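PDB 4HTL: beta-glucoside kinase from Listeria monocytogenes, which uses ATP to phosphorylate cellobiose, giving cellobiose-6'-phosphate, and may also regulate transcription of the cellobiose-PTS operon. Local coordinates for residues T178-L183 with I247-T252. Residues are numbered along the deposited sequence; the frame is centred on the assembly and turned at random.
Sequences TTMLVL and ITSRPT
Met180, in the first turn of helix 180-191, faces the 3-10 turn at Ile247-Ser249, with the CA atoms of Met180 and Ile247 6.9 Å apart. Met180 is present as selenomethionine, and its side chain alone bridges the two segments. Its CG lies beside the backbone N, and the chain then bends at both chi2 (-66°) and chi3 (-78°). This curls the selenium against the backbone of Ile247, with Met180 SE 4.0 Å from Ile247 CA. The contact with the Ile247 side chain is looser, Met180 SE to Ile247 CB being 4.4 Å. The terminal methyl goes on to Ser249, where Met180 CE meets Ser249 OG at 3.5 Å. That hydroxyl is hydrogen-bonded to Gly246 O, just before the turn. The turn belongs to the loop between strand 240-244, which is in the second mixed five-stranded sheet of this ROK kinase, a member of the actin-like ATPase clan, and helix 253-261. The hydrogen bond from Arg250 N to Ile247 O, 2.9 Å, closes the turn. On the helix side, Thr179 is the N-cap: its OG1 accepts from Val182 N at 3.0 Å, nearly straight at 162°. Helix 212-236 packs against both segments, touching Ile247 through Phe221 and Ile225, and Leu183 through Leu217.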
ATOM      1  N   THR A 178      11.562  -4.291  14.337  1.00 16.20           N
ATOM      2  CA  THR A 178      10.280  -4.517  14.974  1.00 17.12           C
ATOM      3  C   THR A 178       9.769  -5.962  14.814  1.00 17.94           C
ATOM      4  O   THR A 178       8.814  -6.227  14.073  1.00 17.89           O
ATOM      5  CB  THR A 178       9.264  -3.482  14.482  1.00 15.46           C
ATOM      6  OG1 THR A 178       9.860  -2.169  14.504  1.00 17.34           O
ATOM      7  CG2 THR A 178       7.962  -3.501  15.251  1.00 17.10           C
ATOM      8  N   THR A 179      10.446  -6.904  15.479  1.00 18.84           N
ATOM      9  CA  THR A 179      10.103  -8.329  15.392  1.00 20.60           C
ATOM     10  C   THR A 179      10.384  -8.964  16.729  1.00 18.65           C
ATOM     11  O   THR A 179      11.118  -8.398  17.578  1.00 18.52           O
ATOM     12  CB  THR A 179      10.914  -9.099  14.307  1.00 19.27           C
ATOM     13  OG1 THR A 179      12.273  -9.241  14.714  1.00 20.39           O
ATOM     14  CG2 THR A 179      10.872  -8.361  12.916  1.00 20.06           C
HETATM   15  N   MSE A 180       9.836 -10.160  16.920  1.00 18.74           N
HETATM   16  CA  MSE A 180      10.118 -10.930  18.140  1.00 22.54           C
HETATM   17  C   MSE A 180      11.629 -11.272  18.271  1.00 22.42           C
HETATM   18  O   MSE A 180      12.184 -11.276  19.383  1.00 23.54           O
HETATM   19  CB  MSE A 180       9.283 -12.182  18.156  1.00 28.17           C
HETATM   20  CG  MSE A 180       7.738 -11.891  18.158  1.00 26.78           C
HETATM   21 SE   MSE A 180       7.002 -11.005  19.743  0.65 28.01          SE
HETATM   22  CE  MSE A 180       6.983 -12.588  20.847  1.00 31.96           C
ATOM     23  N   LEU A 181      12.279 -11.550  17.136  1.00 21.19           N
ATOM     24  CA  LEU A 181      13.724 -11.765  17.094  1.00 21.87           C
ATOM     25  C   LEU A 181      14.509 -10.529  17.528  1.00 20.72           C
ATOM     26  O   LEU A 181      15.434 -10.638  18.337  1.00 22.01           O
ATOM     27  CB  LEU A 181      14.191 -12.222  15.720  1.00 24.28           C
ATOM     28  CG  LEU A 181      15.709 -12.457  15.530  1.00 25.93           C
ATOM     29  CD1 LEU A 181      16.325 -13.428  16.567  1.00 26.73           C
ATOM     30  CD2 LEU A 181      15.962 -12.909  14.079  1.00 27.55           C
ATOM     31  N   VAL A 182      14.123  -9.350  17.031  1.00 19.05           N
ATOM     32  CA  VAL A 182      14.799  -8.124  17.396  1.00 18.50           C
ATOM     33  C   VAL A 182      14.652  -7.913  18.914  1.00 16.72           C
ATOM     34  O   VAL A 182      15.609  -7.491  19.575  1.00 17.63           O
ATOM     35  CB  VAL A 182      14.262  -6.911  16.583  1.00 18.36           C
ATOM     36  CG1 VAL A 182      14.711  -5.601  17.232  1.00 19.82           C
ATOM     37  CG2 VAL A 182      14.700  -7.043  15.143  1.00 21.99           C
ATOM     38  N   LEU A 183      13.456  -8.167  19.466  1.00 17.30           N
ATOM     39  CA  LEU A 183      13.270  -8.036  20.899  1.00 18.49           C
ATOM     40  C   LEU A 183      14.247  -8.870  21.697  1.00 19.37           C
ATOM     41  O   LEU A 183      14.869  -8.362  22.661  1.00 19.75           O
ATOM     42  CB  LEU A 183      11.846  -8.407  21.312  1.00 21.39           C
ATOM     43  CG  LEU A 183      10.749  -7.360  21.164  1.00 23.67           C
ATOM     44  CD1 LEU A 183       9.395  -8.030  21.464  1.00 25.32           C
ATOM     45  CD2 LEU A 183      10.971  -6.138  22.087  1.00 21.35           C
ATOM     46  N   ILE A 247       3.867 -13.131  17.522  1.00 20.08           N
ATOM     47  CA  ILE A 247       3.339 -12.141  18.455  1.00 21.54           C
ATOM     48  C   ILE A 247       2.109 -12.594  19.206  1.00 20.95           C
ATOM     49  O   ILE A 247       1.869 -12.148  20.337  1.00 20.50           O
ATOM     50  CB  ILE A 247       3.105 -10.778  17.720  1.00 23.08           C
ATOM     51  CG1 ILE A 247       2.936  -9.653  18.703  1.00 24.07           C
ATOM     52  CG2 ILE A 247       1.979 -10.874  16.659  1.00 22.39           C
ATOM     53  CD1 ILE A 247       2.878  -8.311  17.996  1.00 24.41           C
ATOM     54  N   THR A 248       1.320 -13.472  18.593  1.00 22.74           N
ATOM     55  CA  THR A 248       0.146 -14.062  19.275  1.00 28.24           C
ATOM     56  C   THR A 248       0.482 -14.888  20.537  1.00 25.55           C
ATOM     57  O   THR A 248      -0.423 -15.249  21.304  1.00 34.62           O
ATOM     58  CB  THR A 248      -0.713 -14.957  18.346  1.00 35.70           C
ATOM     59  OG1 THR A 248      -0.084 -16.246  18.132  1.00 37.83           O
ATOM     60  CG2 THR A 248      -0.982 -14.262  17.061  1.00 26.99           C
ATOM     61  N   SER A 249       1.758 -15.188  20.743  1.00 24.92           N
ATOM     62  CA  SER A 249       2.250 -15.788  22.012  1.00 24.45           C
ATOM     63  C   SER A 249       2.018 -14.808  23.188  1.00 26.18           C
ATOM     64  O   SER A 249       2.122 -15.200  24.324  1.00 30.77           O
ATOM     65  CB  SER A 249       3.748 -16.161  21.950  1.00 27.65           C
ATOM     66  OG  SER A 249       4.575 -15.000  21.812  1.00 32.28           O
ATOM     67  N   ARG A 250       1.688 -13.554  22.882  1.00 25.01           N
ATOM     68  CA  ARG A 250       1.271 -12.557  23.898  1.00 22.26           C
ATOM     69  C   ARG A 250      -0.284 -12.503  23.879  1.00 25.25           C
ATOM     70  O   ARG A 250      -0.890 -11.921  22.987  1.00 23.08           O
ATOM     71  CB  ARG A 250       1.912 -11.198  23.574  1.00 22.80           C
ATOM     72  CG  ARG A 250       1.472 -10.037  24.465  1.00 24.44           C
ATOM     73  CD  ARG A 250       1.955 -10.203  25.871  1.00 21.86           C
ATOM     74  NE  ARG A 250       1.691  -9.016  26.677  1.00 21.31           N
ATOM     75  CZ  ARG A 250       2.003  -8.921  27.963  1.00 22.60           C
ATOM     76  NH1 ARG A 250       2.487  -9.983  28.584  1.00 22.29           N
ATOM     77  NH2 ARG A 250       1.758  -7.799  28.644  1.00 21.69           N
ATOM     78  N   PRO A 251      -0.933 -13.065  24.894  1.00 21.50           N
ATOM     79  CA  PRO A 251      -2.392 -13.206  24.873  1.00 22.46           C
ATOM     80  C   PRO A 251      -3.176 -11.891  24.702  1.00 25.21           C
ATOM     81  O   PRO A 251      -4.208 -11.883  24.055  1.00 26.61           O
ATOM     82  CB  PRO A 251      -2.690 -13.830  26.231  1.00 25.42           C
ATOM     83  CG  PRO A 251      -1.499 -14.676  26.440  1.00 27.78           C
ATOM     84  CD  PRO A 251      -0.352 -13.801  26.035  1.00 27.72           C
ATOM     85  N   THR A 252      -2.678 -10.816  25.305  1.00 22.53           N
ATOM     86  CA  THR A 252      -3.330  -9.528  25.326  1.00 20.06           C
ATOM     87  C   THR A 252      -2.782  -8.552  24.283  1.00 18.73           C
ATOM     88  O   THR A 252      -3.062  -7.369  24.325  1.00 20.53           O
ATOM     89  CB  THR A 252      -3.200  -8.931  26.726  1.00 22.88           C
ATOM     90  OG1 THR A 252      -1.803  -8.851  27.056  1.00 23.54           O
ATOM     91  CG2 THR A 252      -4.020  -9.757  27.763  1.00 29.26           C
TER